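Local atomic coordinates of apoptosis regulator Bcl-2 homolog (Murid herpesvirus 4, PDB entry 4MI8), a protein that protects infected cells against host apoptosis, aiding latency, and inhibits starvation-induced autophagy by binding Beclin 1, which contributes to chronic infection. Residues Ser40-Ile43 with Thr44-Glu48; Ala59-Gly62 with Pro63-Asn67. All blocks are in the same frame, centred on the assembly; numbering follows the deposited sequence.

Interaction 1 and interaction 2 follow one another along the chain, their centres about 20 Å apart and their nearest atoms about 6 Å apart, without touching. Ser40-Ile43 and Thr44-Glu48 are successive turns of helix 33-56; Ala59-Gly62 and Pro63-Asn67 form the connection from that helix to helix 68-81. Both contacts are partly buried. The first is a regular helix whose carbonyls also take threonine hydroxyls, with Ile42 and Thr46 on the inner side. The second is irregular, built from an Asx turn and one doubly used carbonyl, with Tyr61 and Leu65 inward. Each reaches helix 86-103 and the bound Beclin 1 peptide, and Asp94 meets both Thr46 and Tyr61.

Interaction 1: residues Ser40-Ile43 with Thr44-Glu48; sequences SKII and TLTQE
Gln47 lies alongside Ile43 one helical turn earlier, both side chains pointing the same way. Its CB and CG pass over Ile43 O, CG at 3.5 Å; CD then rests on the methyl Ile43 CG2 at 3.7 Å, and OE1 and NE2 both lie on one side of that methyl. CG2 is presented to Gln47 because it stands anti to the backbone N of Ile43.

Ile43 O is gripped twice: Gln47 N approaches almost end-on, whereas Thr46 OG1 donates from the side at 2.7 Å, with a C=O...donor angle of 119°. A chi1 of 66° sets this hydroxyl between its own backbone N and carbonyl carbon, close to Ile43 O. Ser40 O likewise takes two bonds, from Thr44 N and, at 2.7 Å, from Thr44 OG1, which arrive from opposite faces of its plane. Leu45 CD1 packs 4.0 Å from Lys41 CG, and Leu45 touches an aromatic side chain of the bound peptide. Ile42 and Thr46 meet Phe93 of helix 86-103, while Ile43 leans on Phe18 of helix 8-23. Hydroxyls bonded back to carbonyls three or four residues earlier are characteristic of threonines within alpha-helices, here in the helical bundle of a Bcl-2 fold.

Interaction 2: residues Ala59-Gly62 with Pro63-Asn67; sequences ADYG and PALKN. With SO4 (sulfate ion), chain E.
Tyr61 and Leu65 lie side by side on the inner face of an irregular turn that an Asx turn opens, in the link between helices 33-56 and 68-81 of the Bcl-2 fold. Packing is closest here: Leu65 CD2 presses on Tyr61 CB at 3.2 Å and comes obliquely to the start of the ring, 3.9 Å from Tyr61 CG. Leu65 adopts an unusual chi1 of -103°, and together with the short approach this suggests a strained fit. Beyond the pair, Leu65 packs on Val95, Tyr98 and Val99 of helix 86-103. The Tyr61 ring meets Tyr53 edge-to-face, and its OH is hydrogen-bonded to Asp94 OD2, which fixes the far end of the side chain. Both Tyr61 and Leu65 touch apolar side chains of the bound peptide, consistent with their lining the BH3-binding groove.

The backbone beneath is held by Tyr61 O, which accepts two bonds. Leu65 N comes nearly straight on at 3.2 Å; Ala64 N, at 3.1 Å, sits above the carbonyl plane and its bond is more bent, with an N-H...O angle of 136°.

Toward solvent the contact slackens. Pro63 crosses the aspartate at a slant, its CD 3.5 Å from Asp60 OD1, and the bent chain of Lys66 curls back until its CE is 3.6 Å from Gly62 O. At the beginning of the segment Ala59 N donates to O2 of a sulfate ion, probably from the crystallisation liquor. The Asx turn itself rests on Asp60: with chi1 at 76° the carboxylate folds over its own main chain, and OD1 receives Gly62 N at 2.6 Å from above the carboxylate plane.

Interaction 1: residues Ser40-Ile43 with Thr44-Glu48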
ATOM      1  N   SER A  40       8.132   7.500  -4.827  1.00 27.10           N
ATOM      2  CA  SER A  40       9.176   6.562  -5.186  1.00 27.30           C
ATOM      3  C   SER A  40       9.670   5.840  -3.931  1.00 26.22           C
ATOM      4  O   SER A  40      10.021   4.621  -3.940  1.00 25.81           O
ATOM      5  CB  SER A  40      10.316   7.343  -5.890  1.00 32.30           C
ATOM      6  OG  SER A  40      11.418   6.398  -6.093  1.00 35.34           O
ATOM      7  N   LYS A  41       9.687   6.567  -2.814  1.00 25.28           N
ATOM      8  CA  LYS A  41      10.132   5.937  -1.621  1.00 26.42           C
ATOM      9  C   LYS A  41       9.156   4.768  -1.250  1.00 24.36           C
ATOM     10  O   LYS A  41       9.571   3.645  -0.934  1.00 24.77           O
ATOM     11  CB  LYS A  41      10.177   6.926  -0.508  1.00 27.96           C
ATOM     12  CG  LYS A  41      10.106   6.243   0.841  1.00 31.58           C
ATOM     13  CD  LYS A  41      10.272   7.341   1.876  1.00 39.85           C
ATOM     14  CE  LYS A  41      10.350   6.691   3.249  1.00 45.27           C
ATOM     15  NZ  LYS A  41      11.022   7.545   4.253  1.00 48.85           N
ATOM     16  N   ILE A  42       7.856   5.016  -1.351  1.00 23.71           N
ATOM     17  CA  ILE A  42       6.891   3.998  -0.982  1.00 21.55           C
ATOM     18  C   ILE A  42       6.896   2.878  -2.013  1.00 21.40           C
ATOM     19  O   ILE A  42       6.851   1.730  -1.628  1.00 21.48           O
ATOM     20  CB  ILE A  42       5.511   4.607  -0.851  1.00 22.27           C
ATOM     21  CG1 ILE A  42       5.537   5.553   0.373  1.00 22.81           C
ATOM     22  CG2 ILE A  42       4.425   3.483  -0.626  1.00 22.35           C
ATOM     23  CD1 ILE A  42       4.325   6.466   0.254  1.00 24.50           C
ATOM     24  N   ILE A  43       7.009   3.172  -3.313  1.00 21.35           N
ATOM     25  CA  ILE A  43       7.027   2.066  -4.270  1.00 22.23           C
ATOM     26  C   ILE A  43       8.268   1.205  -3.989  1.00 22.44           C
ATOM     27  O   ILE A  43       8.159  -0.023  -3.954  1.00 24.25           O
ATOM     28  CB  ILE A  43       7.140   2.530  -5.719  1.00 23.96           C
ATOM     29  CG1 ILE A  43       5.889   3.282  -6.141  1.00 23.75           C
ATOM     30  CG2 ILE A  43       7.458   1.313  -6.615  1.00 24.98           C
ATOM     31  CD1 ILE A  43       5.980   4.004  -7.481  1.00 26.49           C
ATOM     32  N   THR A  44       9.420   1.824  -3.730  1.00 23.10           N
ATOM     33  CA  THR A  44      10.680   1.043  -3.431  1.00 23.61           C
ATOM     34  C   THR A  44      10.483   0.156  -2.161  1.00 23.28           C
ATOM     35  O   THR A  44      10.831  -1.004  -2.164  1.00 24.37           O
ATOM     36  CB  THR A  44      11.826   1.993  -3.184  1.00 23.45           C
ATOM     37  OG1 THR A  44      12.000   2.771  -4.337  1.00 25.37           O
ATOM     38  CG2 THR A  44      13.024   1.313  -2.854  1.00 24.31           C
ATOM     39  N   LEU A  45       9.897   0.683  -1.074  1.00 23.33           N
ATOM     40  CA  LEU A  45       9.650  -0.165   0.115  1.00 21.44           C
ATOM     41  C   LEU A  45       8.743  -1.336  -0.292  1.00 22.21           C
ATOM     42  O   LEU A  45       8.992  -2.500   0.054  1.00 22.52           O
ATOM     43  CB  LEU A  45       9.043   0.642   1.285  1.00 22.29           C
ATOM     44  CG  LEU A  45      10.018   1.766   1.735  1.00 24.82           C
ATOM     45  CD1 LEU A  45       9.411   2.792   2.697  1.00 25.50           C
ATOM     46  CD2 LEU A  45      11.269   1.136   2.283  1.00 26.26           C
ATOM     47  N   THR A  46       7.678  -1.055  -1.064  1.00 23.07           N
ATOM     48  CA  THR A  46       6.785  -2.164  -1.461  1.00 21.19           C
ATOM     49  C   THR A  46       7.498  -3.207  -2.281  1.00 21.63           C
ATOM     50  O   THR A  46       7.220  -4.391  -2.149  1.00 23.50           O
ATOM     51  CB  THR A  46       5.450  -1.729  -2.156  1.00 21.33           C
ATOM     52  OG1 THR A  46       5.696  -1.121  -3.429  1.00 20.84           O
ATOM     53  CG2 THR A  46       4.576  -0.744  -1.285  1.00 20.67           C
ATOM     54  N   GLN A  47       8.421  -2.798  -3.138  1.00 23.69           N
ATOM     55  CA  GLN A  47       9.152  -3.765  -3.934  1.00 25.35           C
ATOM     56  C   GLN A  47      10.038  -4.608  -3.057  1.00 25.12           C
ATOM     57  O   GLN A  47      10.162  -5.808  -3.278  1.00 27.78           O
ATOM     58  CB  GLN A  47       9.928  -3.052  -5.036  1.00 26.50           C
ATOM     59  CG  GLN A  47       9.006  -2.556  -6.176  1.00 28.76           C
ATOM     60  CD  GLN A  47       9.713  -1.612  -7.129  1.00 32.55           C
ATOM     61  OE1 GLN A  47      10.585  -0.848  -6.697  1.00 35.30           O
ATOM     62  NE2 GLN A  47       9.327  -1.617  -8.433  1.00 34.90           N
ATOM     63  N   GLU A  48      10.618  -4.014  -2.049  1.00 25.57           N
ATOM     64  CA  GLU A  48      11.450  -4.766  -1.109  1.00 28.80           C
ATOM     65  C   GLU A  48      10.594  -5.751  -0.306  1.00 28.18           C
ATOM     66  O   GLU A  48      10.959  -6.930  -0.096  1.00 27.70           O
ATOM     67  CB  GLU A  48      12.071  -3.826  -0.101  1.00 32.03           C
ATOM     68  CG  GLU A  48      13.333  -3.194  -0.537  1.00 43.67           C
ATOM     69  CD  GLU A  48      14.387  -4.253  -0.912  1.00 54.42           C
ATOM     70  OE1 GLU A  48      14.830  -5.002  -0.019  1.00 62.40           O
ATOM     71  OE2 GLU A  48      14.776  -4.348  -2.113  1.00 61.86           O
TER

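Interaction 2: residues Ala59-Gly62 with Pro63-Asn67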
ATOM      1  N   ALA A  59       2.550 -18.679  -4.227  1.00 47.94           N
ATOM      2  CA  ALA A  59       1.425 -17.953  -4.788  1.00 48.68           C
ATOM      3  C   ALA A  59       1.543 -16.466  -4.533  1.00 47.63           C
ATOM      4  O   ALA A  59       2.112 -16.018  -3.529  1.00 44.33           O
ATOM      5  CB  ALA A  59       0.085 -18.469  -4.290  1.00 50.49           C
ATOM      6  N   ASP A  60       0.982 -15.718  -5.477  1.00 48.21           N
ATOM      7  CA  ASP A  60       0.881 -14.301  -5.394  1.00 48.05           C
ATOM      8  C   ASP A  60      -0.401 -13.967  -4.644  1.00 44.81           C
ATOM      9  O   ASP A  60      -1.095 -14.853  -4.147  1.00 42.26           O
ATOM     10  CB  ASP A  60       0.998 -13.699  -6.790  1.00 52.83           C
ATOM     11  CG  ASP A  60      -0.252 -13.860  -7.635  1.00 58.80           C
ATOM     12  OD1 ASP A  60      -1.373 -14.177  -7.160  1.00 59.58           O
ATOM     13  OD2 ASP A  60      -0.105 -13.574  -8.836  1.00 69.50           O
ATOM     14  N   TYR A  61      -0.660 -12.680  -4.502  1.00 42.14           N
ATOM     15  CA  TYR A  61      -1.802 -12.209  -3.693  1.00 43.87           C
ATOM     16  C   TYR A  61      -3.147 -12.416  -4.419  1.00 47.77           C
ATOM     17  O   TYR A  61      -4.224 -12.213  -3.842  1.00 51.16           O
ATOM     18  CB  TYR A  61      -1.692 -10.681  -3.513  1.00 40.02           C
ATOM     19  CG  TYR A  61      -0.461 -10.125  -2.821  1.00 38.50           C
ATOM     20  CD1 TYR A  61       0.362 -10.947  -2.008  1.00 36.44           C
ATOM     21  CD2 TYR A  61      -0.140  -8.747  -2.932  1.00 33.21           C
ATOM     22  CE1 TYR A  61       1.449 -10.422  -1.321  1.00 33.49           C
ATOM     23  CE2 TYR A  61       0.963  -8.222  -2.259  1.00 31.67           C
ATOM     24  CZ  TYR A  61       1.758  -9.048  -1.468  1.00 31.53           C
ATOM     25  OH  TYR A  61       2.866  -8.541  -0.797  1.00 27.59           O
ATOM     26  N   GLY A  62      -3.059 -12.752  -5.705  1.00 50.51           N
ATOM     27  CA  GLY A  62      -4.190 -12.751  -6.615  1.00 55.43           C
ATOM     28  C   GLY A  62      -5.314 -13.732  -6.412  1.00 59.98           C
ATOM     29  O   GLY A  62      -6.323 -13.613  -7.067  1.00 66.91           O
ATOM     30  N   PRO A  63      -5.146 -14.755  -5.563  1.00 62.94           N
ATOM     31  CA  PRO A  63      -6.400 -15.444  -5.267  1.00 65.07           C
ATOM     32  C   PRO A  63      -7.211 -14.855  -4.097  1.00 65.14           C
ATOM     33  O   PRO A  63      -8.392 -15.106  -4.037  1.00 70.82           O
ATOM     34  CB  PRO A  63      -5.952 -16.883  -4.983  1.00 66.45           C
ATOM     35  CG  PRO A  63      -4.639 -17.027  -5.680  1.00 64.90           C
ATOM     36  CD  PRO A  63      -4.000 -15.672  -5.450  1.00 63.27           C
ATOM     37  N   ALA A  64      -6.622 -14.077  -3.190  1.00 60.82           N
ATOM     38  CA  ALA A  64      -7.416 -13.431  -2.127  1.00 63.58           C
ATOM     39  C   ALA A  64      -8.000 -12.052  -2.546  1.00 70.13           C
ATOM     40  O   ALA A  64      -9.120 -11.683  -2.188  1.00 75.07           O
ATOM     41  CB  ALA A  64      -6.583 -13.320  -0.855  1.00 61.87           C
ATOM     42  N   LEU A  65      -7.224 -11.319  -3.341  1.00 68.48           N
ATOM     43  CA  LEU A  65      -7.481  -9.941  -3.724  1.00 67.91           C
ATOM     44  C   LEU A  65      -8.357  -9.789  -4.966  1.00 74.09           C
ATOM     45  O   LEU A  65      -8.804  -8.690  -5.265  1.00 72.28           O
ATOM     46  CB  LEU A  65      -6.153  -9.251  -4.035  1.00 60.91           C
ATOM     47  CG  LEU A  65      -5.521  -8.300  -3.031  1.00 57.75           C
ATOM     48  CD1 LEU A  65      -6.016  -8.450  -1.598  1.00 55.06           C
ATOM     49  CD2 LEU A  65      -4.041  -8.533  -3.166  1.00 53.15           C
ATOM     50  N   LYS A  66      -8.550 -10.858  -5.729  1.00 77.25           N
ATOM     51  CA  LYS A  66      -9.562 -10.819  -6.762  1.00 78.91           C
ATOM     52  C   LYS A  66     -10.870 -10.313  -6.155  1.00 79.61           C
ATOM     53  O   LYS A  66     -11.646  -9.721  -6.855  1.00 82.66           O
ATOM     54  CB  LYS A  66      -9.769 -12.191  -7.409  1.00 84.65           C
ATOM     55  CG  LYS A  66     -10.288 -13.287  -6.476  1.00 83.95           C
ATOM     56  CD  LYS A  66     -10.643 -14.582  -7.215  1.00 87.01           C
ATOM     57  CE  LYS A  66      -9.398 -15.281  -7.763  1.00 87.38           C
ATOM     58  NZ  LYS A  66      -9.377 -16.766  -7.544  1.00 86.38           N
ATOM     59  N   ASN A  67     -11.100 -10.518  -4.859  1.00 79.88           N
ATOM     60  CA  ASN A  67     -12.337 -10.049  -4.225  1.00 82.39           C
ATOM     61  C   ASN A  67     -12.163  -8.838  -3.334  1.00 76.20           C
ATOM     62  O   ASN A  67     -12.929  -8.639  -2.396  1.00 75.14           O
ATOM     63  CB  ASN A  67     -12.982 -11.156  -3.409  1.00 93.42           C
ATOM     64  CG  ASN A  67     -12.766 -12.529  -4.015  1.00106.80           C
ATOM     65  OD1 ASN A  67     -12.740 -12.675  -5.241  1.00113.43           O
ATOM     66  ND2 ASN A  67     -12.611 -13.548  -3.159  1.00112.33           N
TER
HETATM   67  S   SO4 E 201       2.396 -21.349  -1.759  1.00 56.15           S
HETATM   68  O1  SO4 E 201       1.502 -21.870  -0.709  1.00 49.56           O
HETATM   69  O2  SO4 E 201       1.967 -19.938  -1.896  1.00 62.64           O
HETATM   70  O3  SO4 E 201       3.834 -21.456  -1.385  1.00 53.47           O
HETATM   71  O4  SO4 E 201       2.247 -22.039  -3.046  1.00 53.19           O